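Mobilization protein A (Pseudomonas aeruginosa, PDB 2NS6) nicks one DNA strand of its plasmid at the origin of transfer, as the metal-dependent relaxase of the relaxosome that prepares the strand for conjugative transfer. Local coordinates at residues 104-109 / 120-125; 6-11 / 71-76; 92-97 / 173-178; 37-42 / 110-115; 17-22 / 52-57. One frame throughout, in Å; residues are numbered along the deposited sequence.

Contact 1 of 5, residues 104-109 / 120-125; sequences LPYTLA and CHLMIS. With MN (manganese (II) ion), chain B.
Leu122 reaches across to Tyr106 and Leu108 through two torsions: CG stands trans to the backbone N (chi1 179°), and a second torsion of -98° swings CD2 over the neighbouring strand. That methyl lies 3.6 Å from Tyr106 CD1, meeting the ring obliquely, and 3.7 Å from Leu108 CB, which the backbone pairing of Leu108 with Leu122 places there. Tyr106 tucks CG between its backbone N and carbonyl carbon, turning the ring so that CD1 meets the methyl. Beyond the strand start, Leu104 CD1 meets Ile124 CG2 at 3.9 Å. The strands run antiparallel at 172° as the two arms of the hairpin 106-113/117-124. Thr107 pairs with Met123 and Ala109 with His121 by two backbone bonds each, the shortest from His121 N to Ala109 O at 2.8 Å. A fifth bond, Ser125 N to Pro105 O at 2.9 Å, closes the far end. On the face of Thr107, Met123 CG approaches Thr107 CB to 4.0 Å, while Thr107 OG1 bonds outside the pair to Ser43. His121 shares this face, and its NE2 binds manganese at 2.4 Å together with His111 and His119. One face is therefore largely apolar packing, with the Tyr106 hydroxyl bonded to Glu42, whereas the other presents a metal ligand whose main chain is gripped by two hydrogen bonds, consistent with a fixed position for His121 NE2.

Contact 2 of 5, residues 6-11 / 71-76; sequences TAKTGS and FKEVEF
Lys8 and Glu73 exchange the tightest pair of backbone bonds, Glu73 N to Lys8 O at 2.7 Å and Lys8 N to Glu73 O at 3.0 Å. Thr6 and Glu75 form a second reciprocal pair; here Glu75 N approaches Thr6 O from above the carbonyl plane, 37° out of it, with a separation of 3.1 Å. The side chains of Lys8 and Glu73 rise side by side in the same direction, but only carbon meets oxygen: Lys8 CD lies 3.9 Å from Glu73 OE1, and the ammonium stays beyond contact. Glu73 OE2 instead makes its salt bridge with Lys21. On the same face, Gly10 CA lies over one face of the Phe71 ring, whose edge receives Glu73 CB in plane. The reverse face carries Ala7, Thr9, Lys72 and Val74. Lys72 bends at chi2 (69°), which turns its methylenes across the neighbouring strand. As a result CD comes to 3.5 Å from Thr9 OG1, and CE to 3.9 Å from Ala7 CB. Val74 CG1 packs 3.5 Å from Thr6 O, and Trp164 of helix 164-181 touches Ala7, Lys72 and Val74. Segments 6-10 and 71-76 run antiparallel at 158° and make one border of the five-stranded antiparallel sheet of the relaxase domain, in which 5-10 is an outermost strand and 71-77 continues the sheet toward the metal-binding hairpin.

Contact 3 of 5, residues 92-97 / 173-178; sequences SEFAQH and ADHANR. With MN (manganese (II) ion), chain D.
Helix segments 92-97 and 173-178 run antiparallel at 154°, their axes 10.4 Å apart at closest approach, with the nearest CA atoms, those of Phe94 and His175, separated by 6.9 Å. The pair is a helix-helix packing built round an aromatic cluster of Phe94, His97 and His175, in which helix 164-181 lies alongside helix 84-99. His175 is the central piece and is approached on several sides. Its ND1 donates to Glu93 OE1 at 2.7 Å; the oxygen lies near the imidazole plane, yet the donor meets the carboxylate from well above the carboxylate plane. Glu93 gets there by an extended chain. The same OE1 makes a salt bridge to Arg178 NH1, modelled at 2.5 Å, a length short enough to be read with caution. The carboxylate lies over one face of the guanidinium, with the two planes steeply inclined, so this is no coplanar two-pronged pairing. The aromatic pairs are both edge-to-face. Phe94 turns its edge to the face of His175, centroids 5.5 Å apart and planes at 63°. His175 in turn directs its own edge at the face of His97, with centroids 4.9 Å apart. Phe94 also meets Phe76, which links the cluster to the sheet, and Trp172 of helix 164-181. His97 ND1 binds a manganese ion at 2.5 Å, a different ion from that of the three-histidine site; it lies in the imidazole plane of His175 but 3.2 Å from His175 NE2, too long for a metal bond.

Contact 4 of 5, residues 37-42 / 110-115; sequences EVLHAE and IHAGGG. With MN (manganese (II) ion), chain B.
A beta bulge between Val38 and His40 marks this edge-strand pairing, where the outermost strand 38-44 joins the metal-bearing strand 106-113: Val38 faces His111, His40 faces Ile110, and the register slips by one between them. Three backbone bonds span the bulge. Leu39 N and His40 O both pair with Ile110, the former donating to Ile110 O at 3.0 Å and the latter accepting from Ile110 N at 2.7 Å, while Ala112 N donates to Glu37 O at 2.9 Å. Glu37 has CG trans to its backbone N, which lays CG over one face of the His111 ring as a CH-pi contact, 17° off the ring normal. A bend at chi2 (66°) then turns the carboxylate so that Glu37 OE1 lies 2.6 Å from a water that donates to it. That water binds manganese at 2.4 Å, as does His111 ND1, also at 2.4 Å, making Glu37 a second-shell residue of the site completed by His119 and His121. The other imidazole nitrogen, His111 NE2, is hydrogen-bonded to Ile25 O, which should help fix the ring rotation. Leu39 CD1 packs 3.5 Å from Ala112 CB. Helix 84-99 lies against this end of the sheet, meeting Leu39 through Leu84, His40 through Lys88 and Ile110 through Ala91.

Contact 5 of 5, residues 17-22 / 52-57; sequences SARAKA and RPADYW
Two flat groups, the Arg19 guanidinium and the Trp57 indole, carry the contact. Ala54 CB sits over one face of the guanidinium, offset toward its rim and 3.8 Å from Arg19 NE. The indole has Tyr56 CD2 above one face, while two alanine methyls reach it obliquely: Ala18 CB lies 3.6 Å from Trp57 CE3 on the six-membered ring, and Ala22 CB 3.5 Å from Trp57 CD1 on the five-membered one. Trp57 holds CG beside its backbone N (chi1 -55°), which sends the indole past these methyls, one helical turn apart. Trp57 CB itself lies 3.8 Å from Arg19 N. The indole NE1 is hydrogen-bonded to Thr107 OG1 of the sheet. Helices 18-26 and 53-63 pack here antiparallel; segments 18-22 and 53-57 lie at 149° with axes 8.7 Å apart, a close approach consistent with the small residues Ala18, Ala22 and Ala54. Both helices lie on the sheet face that bears Phe71 and Met123; Ala18 and Trp57 touch the former, Ala22 and Trp57 the latter. Helix 18-26 also carries Tyr24, the probable nucleophile that becomes linked to the 5' phosphate of the cut DNA. At its start Ser17 is the N-cap, with OG accepting from Ala20 N at 3.2 Å, and Asp61 of helix 53-63 takes hydrogen bonds from Ala18 N and Arg19 N. Arg19 divides its charge between salt bridges to Asp23 and Asp58.

How the contacts relate
Contacts 1, 2 and 4 are neighbouring strand pairs of one antiparallel sheet, whereas contacts 3 and 5 are helix pairs on opposite sides of the chain's centre, about 24 Å apart between centres. Contact 1 is the buried middle: it shares strand 106-113 with contact 4, borders contact 2 through Leu122 O to Val74 N, and receives Trp57 of contact 5. Contacts 1 and 4 supply His121 and His111 to the same manganese and have a water in common. Burial falls toward the edges, where contacts 2 and 4 bring in charged side chains. Contact 5 is buried and mostly apolar across its helices, while contact 3, only partly buried, relies on Glu93, Arg178 and histidines.

Contact 1 of 5, residues 104-109 / 120-125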
# COMPACT_ATOMS: atom_id res chain seq x y z
N LEU A 104 -5.68 -5.46 -4.77
CA LEU A 104 -4.23 -5.55 -4.63
C LEU A 104 -3.91 -5.48 -3.14
O LEU A 104 -4.33 -4.54 -2.45
CB LEU A 104 -3.56 -4.38 -5.36
CG LEU A 104 -3.95 -4.18 -6.83
CD1 LEU A 104 -3.33 -2.90 -7.36
CD2 LEU A 104 -3.50 -5.37 -7.65
N PRO A 105 -3.17 -6.47 -2.61
CA PRO A 105 -2.85 -6.40 -1.19
C PRO A 105 -2.07 -5.12 -0.93
O PRO A 105 -1.31 -4.67 -1.80
CB PRO A 105 -1.99 -7.65 -0.97
CG PRO A 105 -2.55 -8.62 -2.00
CD PRO A 105 -2.70 -7.74 -3.21
N TYR A 106 -2.26 -4.52 0.23
CA TYR A 106 -1.56 -3.28 0.56
C TYR A 106 -1.46 -3.13 2.06
O TYR A 106 -2.18 -3.79 2.81
CB TYR A 106 -2.31 -2.07 -0.01
CG TYR A 106 -3.56 -1.70 0.77
CD1 TYR A 106 -3.49 -0.89 1.91
CD2 TYR A 106 -4.81 -2.19 0.38
CE1 TYR A 106 -4.65 -0.59 2.65
CE2 TYR A 106 -5.95 -1.89 1.11
CZ TYR A 106 -5.87 -1.10 2.24
OH TYR A 106 -7.01 -0.84 2.96
N THR A 107 -0.56 -2.24 2.47
CA THR A 107 -0.35 -1.90 3.86
C THR A 107 -0.08 -0.40 3.84
O THR A 107 0.71 0.09 3.01
CB THR A 107 0.86 -2.63 4.48
OG1 THR A 107 0.59 -4.04 4.56
CG2 THR A 107 1.15 -2.11 5.88
N LEU A 108 -0.75 0.34 4.71
CA LEU A 108 -0.54 1.77 4.77
C LEU A 108 -0.38 2.20 6.21
O LEU A 108 -0.87 1.56 7.13
CB LEU A 108 -1.72 2.52 4.14
CG LEU A 108 -3.06 2.59 4.87
CD1 LEU A 108 -3.06 3.76 5.84
CD2 LEU A 108 -4.18 2.77 3.86
N ALA A 109 0.31 3.31 6.40
CA ALA A 109 0.50 3.82 7.74
C ALA A 109 0.47 5.34 7.64
O ALA A 109 0.90 5.92 6.64
CB ALA A 109 1.85 3.34 8.28
N CYS A 120 1.21 9.99 4.72
CA CYS A 120 0.86 8.58 4.62
C CYS A 120 1.79 7.76 3.73
O CYS A 120 2.11 8.17 2.61
CB CYS A 120 -0.57 8.46 4.10
SG CYS A 120 -1.15 6.76 3.90
N HIS A 121 2.24 6.62 4.23
CA HIS A 121 3.10 5.73 3.44
C HIS A 121 2.20 4.57 3.03
O HIS A 121 1.50 4.01 3.87
CB HIS A 121 4.27 5.20 4.28
CG HIS A 121 5.30 6.23 4.61
ND1 HIS A 121 6.40 6.47 3.80
CD2 HIS A 121 5.41 7.09 5.65
CE1 HIS A 121 7.13 7.43 4.34
NE2 HIS A 121 6.55 7.82 5.46
N LEU A 122 2.19 4.23 1.75
CA LEU A 122 1.33 3.15 1.29
C LEU A 122 2.06 2.23 0.32
O LEU A 122 2.53 2.67 -0.73
CB LEU A 122 0.07 3.75 0.64
CG LEU A 122 -1.07 2.93 0.03
CD1 LEU A 122 -0.86 2.88 -1.45
CD2 LEU A 122 -1.20 1.55 0.63
N MET A 123 2.19 0.97 0.69
CA MET A 123 2.85 0.03 -0.19
C MET A 123 1.81 -0.89 -0.80
O MET A 123 0.96 -1.45 -0.11
CB MET A 123 3.96 -0.75 0.54
CG MET A 123 3.66 -1.18 1.95
SD MET A 123 5.17 -1.58 2.94
CE MET A 123 5.72 -3.14 2.15
N ILE A 124 1.88 -1.00 -2.12
CA ILE A 124 0.94 -1.80 -2.90
C ILE A 124 1.62 -2.94 -3.62
O ILE A 124 2.60 -2.75 -4.33
CB ILE A 124 0.28 -0.94 -3.97
CG1 ILE A 124 -0.24 0.36 -3.35
CG2 ILE A 124 -0.84 -1.72 -4.64
CD1 ILE A 124 -0.92 1.26 -4.34
N SER A 125 1.09 -4.14 -3.41
CA SER A 125 1.61 -5.34 -4.06
C SER A 125 0.88 -5.45 -5.39
O SER A 125 -0.35 -5.42 -5.43
CB SER A 125 1.31 -6.57 -3.21
OG SER A 125 1.55 -7.76 -3.94
MN MN B . 7.16 8.94 7.49
O HOH W 1 7.94 10.15 9.37

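Contact 2 of 5, residues 6-11 / 71-76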
# COMPACT_ATOMS: atom_id res chain seq x y z
N THR A 6 4.29 11.34 -4.21
CA THR A 6 5.38 10.76 -5.00
C THR A 6 5.21 9.25 -5.01
O THR A 6 4.33 8.73 -4.32
CB THR A 6 6.76 11.09 -4.39
OG1 THR A 6 6.83 10.57 -3.06
CG2 THR A 6 7.00 12.60 -4.34
N ALA A 7 6.04 8.55 -5.77
CA ALA A 7 5.93 7.10 -5.84
C ALA A 7 7.20 6.46 -6.38
O ALA A 7 7.93 7.08 -7.16
CB ALA A 7 4.75 6.72 -6.71
N LYS A 8 7.46 5.23 -5.97
CA LYS A 8 8.63 4.48 -6.43
C LYS A 8 8.42 2.98 -6.20
O LYS A 8 7.63 2.58 -5.33
CB LYS A 8 9.88 4.94 -5.70
CG LYS A 8 9.77 4.91 -4.19
CD LYS A 8 11.13 5.10 -3.53
CE LYS A 8 11.79 6.38 -3.98
NZ LYS A 8 10.89 7.55 -3.75
N THR A 9 9.11 2.14 -6.97
CA THR A 9 9.00 0.69 -6.86
C THR A 9 10.17 0.09 -6.08
O THR A 9 11.26 0.66 -6.05
CB THR A 9 8.95 0.02 -8.26
OG1 THR A 9 8.00 0.71 -9.09
CG2 THR A 9 8.52 -1.45 -8.15
N GLY A 10 9.95 -1.06 -5.44
CA GLY A 10 11.01 -1.72 -4.69
C GLY A 10 11.30 -3.12 -5.21
O GLY A 10 10.42 -3.97 -5.22
N SER A 11 12.54 -3.35 -5.64
CA SER A 11 12.95 -4.65 -6.18
C SER A 11 14.18 -5.19 -5.45
O SER A 11 14.31 -6.40 -5.25
CB SER A 11 13.24 -4.53 -7.67
N PHE A 71 6.87 -4.30 -4.48
CA PHE A 71 5.77 -3.40 -4.16
C PHE A 71 6.00 -2.01 -4.74
O PHE A 71 7.11 -1.65 -5.11
CB PHE A 71 5.59 -3.30 -2.64
CG PHE A 71 6.79 -2.75 -1.93
CD1 PHE A 71 6.98 -1.37 -1.84
CD2 PHE A 71 7.75 -3.59 -1.41
CE1 PHE A 71 8.11 -0.85 -1.24
CE2 PHE A 71 8.90 -3.08 -0.80
CZ PHE A 71 9.08 -1.71 -0.72
N LYS A 72 4.92 -1.24 -4.83
CA LYS A 72 4.94 0.13 -5.32
C LYS A 72 4.63 0.99 -4.10
O LYS A 72 3.53 0.93 -3.54
CB LYS A 72 3.85 0.32 -6.37
CG LYS A 72 3.77 1.71 -7.01
CD LYS A 72 4.98 2.00 -7.89
CE LYS A 72 4.84 3.31 -8.64
NZ LYS A 72 3.81 3.23 -9.72
N GLU A 73 5.62 1.77 -3.67
CA GLU A 73 5.47 2.63 -2.51
C GLU A 73 4.98 4.01 -2.91
O GLU A 73 5.57 4.67 -3.76
CB GLU A 73 6.81 2.76 -1.79
CG GLU A 73 6.84 3.80 -0.68
CD GLU A 73 8.11 3.72 0.14
OE1 GLU A 73 9.20 3.75 -0.47
OE2 GLU A 73 8.02 3.62 1.38
N VAL A 74 3.90 4.45 -2.29
CA VAL A 74 3.34 5.76 -2.58
C VAL A 74 3.37 6.59 -1.30
O VAL A 74 3.11 6.08 -0.21
CB VAL A 74 1.88 5.65 -3.08
CG1 VAL A 74 1.36 7.02 -3.45
CG2 VAL A 74 1.81 4.71 -4.28
N GLU A 75 3.70 7.88 -1.43
CA GLU A 75 3.76 8.78 -0.28
C GLU A 75 3.01 10.07 -0.58
O GLU A 75 3.22 10.70 -1.61
CB GLU A 75 5.20 9.12 0.09
CG GLU A 75 5.31 9.77 1.48
CD GLU A 75 6.74 10.06 1.89
OE1 GLU A 75 7.63 9.23 1.60
OE2 GLU A 75 6.97 11.10 2.53
N PHE A 76 2.13 10.47 0.34
CA PHE A 76 1.37 11.69 0.14
C PHE A 76 1.11 12.44 1.45
O PHE A 76 0.86 11.83 2.49
CB PHE A 76 0.04 11.38 -0.56
CG PHE A 76 -0.70 10.19 -0.02
CD1 PHE A 76 -0.28 8.89 -0.32
CD2 PHE A 76 -1.80 10.35 0.81
CE1 PHE A 76 -0.96 7.79 0.19
CE2 PHE A 76 -2.48 9.25 1.33
CZ PHE A 76 -2.06 7.97 1.02

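Contact 3 of 5, residues 92-97 / 173-178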
# COMPACT_ATOMS: atom_id res chain seq x y z
N SER A 92 -7.61 5.74 3.99
CA SER A 92 -8.21 4.44 3.69
C SER A 92 -8.94 4.55 2.37
O SER A 92 -8.80 3.70 1.48
CB SER A 92 -9.22 4.04 4.77
OG SER A 92 -8.65 4.08 6.06
N GLU A 93 -9.73 5.61 2.26
CA GLU A 93 -10.50 5.86 1.06
C GLU A 93 -9.61 5.90 -0.17
O GLU A 93 -9.91 5.27 -1.19
CB GLU A 93 -11.26 7.19 1.20
CG GLU A 93 -12.24 7.48 0.07
CD GLU A 93 -12.70 8.93 0.06
OE1 GLU A 93 -11.83 9.82 -0.12
OE2 GLU A 93 -13.90 9.18 0.24
N PHE A 94 -8.50 6.63 -0.09
CA PHE A 94 -7.61 6.72 -1.24
C PHE A 94 -6.91 5.38 -1.53
O PHE A 94 -6.68 5.03 -2.68
CB PHE A 94 -6.60 7.86 -1.05
CG PHE A 94 -5.75 8.15 -2.27
CD1 PHE A 94 -6.34 8.54 -3.48
CD2 PHE A 94 -4.37 8.04 -2.20
CE1 PHE A 94 -5.54 8.81 -4.60
CE2 PHE A 94 -3.57 8.31 -3.31
CZ PHE A 94 -4.16 8.69 -4.51
N ALA A 95 -6.59 4.61 -0.48
CA ALA A 95 -5.95 3.32 -0.69
C ALA A 95 -6.88 2.41 -1.50
O ALA A 95 -6.44 1.70 -2.42
CB ALA A 95 -5.62 2.67 0.65
N GLN A 96 -8.16 2.42 -1.15
CA GLN A 96 -9.15 1.62 -1.85
C GLN A 96 -9.21 2.07 -3.30
O GLN A 96 -9.33 1.25 -4.21
CB GLN A 96 -10.53 1.80 -1.21
CG GLN A 96 -10.70 1.00 0.05
CD GLN A 96 -10.29 -0.44 -0.16
OE1 GLN A 96 -10.77 -1.12 -1.08
NE2 GLN A 96 -9.37 -0.91 0.67
N HIS A 97 -9.15 3.38 -3.50
CA HIS A 97 -9.21 3.92 -4.84
C HIS A 97 -8.14 3.32 -5.74
O HIS A 97 -8.39 3.05 -6.91
CB HIS A 97 -9.04 5.44 -4.82
CG HIS A 97 -9.15 6.07 -6.17
ND1 HIS A 97 -10.36 6.26 -6.80
CD2 HIS A 97 -8.20 6.49 -7.04
CE1 HIS A 97 -10.15 6.77 -8.01
NE2 HIS A 97 -8.85 6.91 -8.17
N ALA A 173 -5.79 14.61 -5.22
CA ALA A 173 -6.29 15.98 -5.07
C ALA A 173 -7.81 15.99 -4.90
O ALA A 173 -8.34 16.59 -3.97
CB ALA A 173 -5.90 16.81 -6.29
N ASP A 174 -8.50 15.32 -5.82
CA ASP A 174 -9.95 15.21 -5.81
C ASP A 174 -10.43 14.62 -4.48
O ASP A 174 -11.48 15.00 -3.96
CB ASP A 174 -10.39 14.33 -6.99
CG ASP A 174 -11.89 14.00 -6.99
OD1 ASP A 174 -12.72 14.93 -7.00
OD2 ASP A 174 -12.22 12.79 -6.99
N HIS A 175 -9.64 13.70 -3.93
CA HIS A 175 -9.98 13.06 -2.66
C HIS A 175 -9.75 14.00 -1.48
O HIS A 175 -10.66 14.21 -0.67
CB HIS A 175 -9.16 11.77 -2.49
CG HIS A 175 -9.75 10.59 -3.20
ND1 HIS A 175 -10.58 9.69 -2.56
CD2 HIS A 175 -9.69 10.20 -4.49
CE1 HIS A 175 -11.01 8.79 -3.44
NE2 HIS A 175 -10.48 9.09 -4.62
N ALA A 176 -8.55 14.56 -1.38
CA ALA A 176 -8.26 15.49 -0.29
C ALA A 176 -9.24 16.67 -0.33
O ALA A 176 -9.84 17.01 0.68
CB ALA A 176 -6.82 15.99 -0.39
N ASN A 177 -9.40 17.28 -1.50
CA ASN A 177 -10.31 18.41 -1.65
C ASN A 177 -11.71 18.06 -1.18
O ASN A 177 -12.30 18.77 -0.35
CB ASN A 177 -10.34 18.87 -3.11
CG ASN A 177 -9.03 19.50 -3.55
OD1 ASN A 177 -8.74 19.59 -4.74
ND2 ASN A 177 -8.24 19.95 -2.58
N ARG A 178 -12.26 16.97 -1.70
CA ARG A 178 -13.59 16.53 -1.32
C ARG A 178 -13.70 16.42 0.20
O ARG A 178 -14.65 16.92 0.80
CB ARG A 178 -13.91 15.18 -1.97
CG ARG A 178 -15.32 14.68 -1.69
CD ARG A 178 -15.37 13.17 -1.51
NE ARG A 178 -14.60 12.74 -0.34
CZ ARG A 178 -13.31 12.41 -0.36
NH1 ARG A 178 -12.69 12.04 0.76
NH2 ARG A 178 -12.63 12.43 -1.50
MN MN D . -12.36 6.66 -5.42

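Contact 4 of 5, residues 37-42 / 110-115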
# COMPACT_ATOMS: atom_id res chain seq x y z
N GLU A 37 5.55 7.84 16.30
CA GLU A 37 5.46 8.44 14.98
C GLU A 37 4.26 7.90 14.18
O GLU A 37 3.77 8.57 13.26
CB GLU A 37 6.77 8.20 14.22
CG GLU A 37 6.76 8.69 12.79
CD GLU A 37 6.66 10.19 12.67
OE1 GLU A 37 6.55 10.69 11.52
OE2 GLU A 37 6.69 10.87 13.71
N VAL A 38 3.76 6.72 14.55
CA VAL A 38 2.62 6.11 13.84
C VAL A 38 1.27 6.41 14.48
O VAL A 38 1.00 6.03 15.62
CB VAL A 38 2.76 4.58 13.74
CG1 VAL A 38 1.61 4.02 12.87
CG2 VAL A 38 4.09 4.22 13.13
N LEU A 39 0.41 7.09 13.72
CA LEU A 39 -0.92 7.49 14.17
C LEU A 39 -2.00 6.50 13.73
O LEU A 39 -3.08 6.44 14.33
CB LEU A 39 -1.25 8.87 13.60
CG LEU A 39 -0.93 10.15 14.40
CD1 LEU A 39 0.35 10.03 15.19
CD2 LEU A 39 -0.87 11.31 13.42
N HIS A 40 -1.71 5.73 12.68
CA HIS A 40 -2.66 4.76 12.14
C HIS A 40 -1.99 3.81 11.17
O HIS A 40 -1.07 4.19 10.45
CB HIS A 40 -3.78 5.48 11.40
CG HIS A 40 -4.76 4.55 10.75
ND1 HIS A 40 -5.57 3.70 11.47
CD2 HIS A 40 -5.07 4.34 9.45
CE1 HIS A 40 -6.34 3.01 10.64
NE2 HIS A 40 -6.06 3.39 9.41
N ALA A 41 -2.47 2.57 11.14
CA ALA A 41 -1.94 1.57 10.23
C ALA A 41 -3.07 0.62 9.85
O ALA A 41 -3.95 0.36 10.66
CB ALA A 41 -0.80 0.80 10.89
N GLU A 42 -3.05 0.14 8.61
CA GLU A 42 -4.05 -0.81 8.13
C GLU A 42 -3.57 -1.46 6.83
O GLU A 42 -2.79 -0.87 6.08
CB GLU A 42 -5.40 -0.11 7.86
CG GLU A 42 -5.39 0.88 6.70
CD GLU A 42 -6.79 1.30 6.24
OE1 GLU A 42 -7.32 0.70 5.28
OE2 GLU A 42 -7.36 2.22 6.85
N ILE A 110 -0.08 5.98 8.67
CA ILE A 110 -0.14 7.44 8.72
C ILE A 110 0.91 7.86 9.74
O ILE A 110 0.98 7.29 10.83
CB ILE A 110 -1.54 7.94 9.20
CG1 ILE A 110 -2.58 7.77 8.08
CG2 ILE A 110 -1.45 9.41 9.64
CD1 ILE A 110 -4.02 8.08 8.49
N HIS A 111 1.73 8.85 9.39
CA HIS A 111 2.78 9.33 10.27
C HIS A 111 2.59 10.77 10.75
O HIS A 111 2.01 11.60 10.04
CB HIS A 111 4.14 9.23 9.58
CG HIS A 111 4.69 7.84 9.53
ND1 HIS A 111 5.87 7.53 8.89
CD2 HIS A 111 4.23 6.67 10.06
CE1 HIS A 111 6.12 6.23 9.02
NE2 HIS A 111 5.14 5.70 9.73
N ALA A 112 3.09 11.07 11.94
CA ALA A 112 2.99 12.41 12.50
C ALA A 112 4.28 13.17 12.23
O ALA A 112 5.06 13.41 13.16
CB ALA A 112 2.73 12.35 14.00
N GLY A 113 4.53 13.55 10.98
CA GLY A 113 5.74 14.28 10.67
C GLY A 113 5.82 15.52 11.54
O GLY A 113 5.27 16.57 11.20
N GLY A 114 6.50 15.39 12.68
CA GLY A 114 6.60 16.50 13.61
C GLY A 114 5.23 16.71 14.21
O GLY A 114 4.93 16.25 15.32
N GLY A 115 4.38 17.40 13.45
CA GLY A 115 3.03 17.68 13.89
C GLY A 115 2.43 18.64 12.90
O GLY A 115 1.23 18.89 12.88
MN MN B . 7.16 8.94 7.49
O HOH W 1 7.94 10.15 9.37

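Contact 5 of 5, residues 17-22 / 52-57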
# COMPACT_ATOMS: atom_id res chain seq x y z
N SER A 17 13.66 -4.41 0.80
CA SER A 17 13.02 -5.51 1.52
C SER A 17 11.63 -5.10 1.97
O SER A 17 11.47 -4.21 2.80
CB SER A 17 13.82 -5.91 2.75
OG SER A 17 13.04 -6.75 3.59
N ALA A 18 10.62 -5.78 1.43
CA ALA A 18 9.24 -5.49 1.76
C ALA A 18 9.01 -5.59 3.26
O ALA A 18 8.40 -4.72 3.86
CB ALA A 18 8.32 -6.44 1.02
N ARG A 19 9.50 -6.67 3.87
CA ARG A 19 9.32 -6.87 5.30
C ARG A 19 9.91 -5.71 6.09
O ARG A 19 9.26 -5.19 7.00
CB ARG A 19 9.95 -8.19 5.76
CG ARG A 19 9.85 -8.43 7.27
CD ARG A 19 8.42 -8.34 7.79
NE ARG A 19 8.37 -8.17 9.24
CZ ARG A 19 8.65 -9.12 10.13
NH1 ARG A 19 8.99 -10.34 9.72
NH2 ARG A 19 8.60 -8.85 11.42
N ALA A 20 11.12 -5.31 5.75
CA ALA A 20 11.77 -4.20 6.47
C ALA A 20 10.95 -2.92 6.29
O ALA A 20 10.71 -2.20 7.26
CB ALA A 20 13.19 -4.00 5.95
N LYS A 21 10.50 -2.65 5.07
CA LYS A 21 9.70 -1.46 4.81
C LYS A 21 8.38 -1.47 5.60
O LYS A 21 8.00 -0.46 6.20
CB LYS A 21 9.42 -1.32 3.31
CG LYS A 21 8.42 -0.23 2.95
CD LYS A 21 8.94 1.16 3.27
CE LYS A 21 10.04 1.55 2.29
NZ LYS A 21 10.49 2.96 2.49
N ALA A 22 7.69 -2.61 5.61
CA ALA A 22 6.43 -2.71 6.35
C ALA A 22 6.65 -2.49 7.85
O ALA A 22 5.89 -1.75 8.49
CB ALA A 22 5.78 -4.08 6.11
N ARG A 52 -0.91 -12.35 9.44
CA ARG A 52 -0.50 -10.98 9.78
C ARG A 52 0.01 -10.35 8.50
O ARG A 52 0.65 -11.02 7.69
CB ARG A 52 0.69 -10.95 10.75
CG ARG A 52 0.39 -11.27 12.17
CD ARG A 52 1.67 -11.12 12.95
NE ARG A 52 2.11 -9.73 13.05
CZ ARG A 52 2.06 -9.03 14.18
NH1 ARG A 52 1.60 -9.59 15.29
NH2 ARG A 52 2.49 -7.77 14.20
N PRO A 53 -0.24 -9.05 8.31
CA PRO A 53 0.21 -8.35 7.10
C PRO A 53 1.68 -8.66 6.78
O PRO A 53 2.03 -8.92 5.62
CB PRO A 53 -0.02 -6.89 7.44
CG PRO A 53 -1.24 -6.95 8.35
CD PRO A 53 -0.91 -8.12 9.24
N ALA A 54 2.53 -8.65 7.80
CA ALA A 54 3.95 -8.94 7.63
C ALA A 54 4.17 -10.29 6.95
O ALA A 54 5.14 -10.47 6.21
CB ALA A 54 4.66 -8.92 8.98
N ASP A 55 3.27 -11.24 7.20
CA ASP A 55 3.43 -12.55 6.58
C ASP A 55 3.43 -12.42 5.05
O ASP A 55 4.14 -13.16 4.37
CB ASP A 55 2.32 -13.51 7.02
CG ASP A 55 2.26 -13.69 8.53
OD1 ASP A 55 3.30 -13.55 9.21
OD2 ASP A 55 1.16 -13.98 9.05
N TYR A 56 2.66 -11.48 4.51
CA TYR A 56 2.61 -11.30 3.07
C TYR A 56 3.93 -10.75 2.54
O TYR A 56 4.45 -11.20 1.52
CB TYR A 56 1.47 -10.35 2.69
CG TYR A 56 1.25 -10.23 1.20
CD1 TYR A 56 0.43 -11.13 0.52
CD2 TYR A 56 1.88 -9.23 0.46
CE1 TYR A 56 0.25 -11.04 -0.85
CE2 TYR A 56 1.71 -9.13 -0.92
CZ TYR A 56 0.89 -10.04 -1.57
OH TYR A 56 0.72 -9.97 -2.93
N TRP A 57 4.48 -9.76 3.24
CA TRP A 57 5.73 -9.16 2.81
C TRP A 57 6.91 -10.10 2.99
O TRP A 57 7.87 -10.05 2.21
CB TRP A 57 5.93 -7.85 3.57
CG TRP A 57 4.75 -6.94 3.38
CD1 TRP A 57 3.89 -6.50 4.35
CD2 TRP A 57 4.27 -6.40 2.14
NE1 TRP A 57 2.91 -5.72 3.79
CE2 TRP A 57 3.12 -5.64 2.43
CE3 TRP A 57 4.72 -6.48 0.81
CZ2 TRP A 57 2.39 -4.97 1.44
CZ3 TRP A 57 4.00 -5.82 -0.18
CH2 TRP A 57 2.84 -5.07 0.15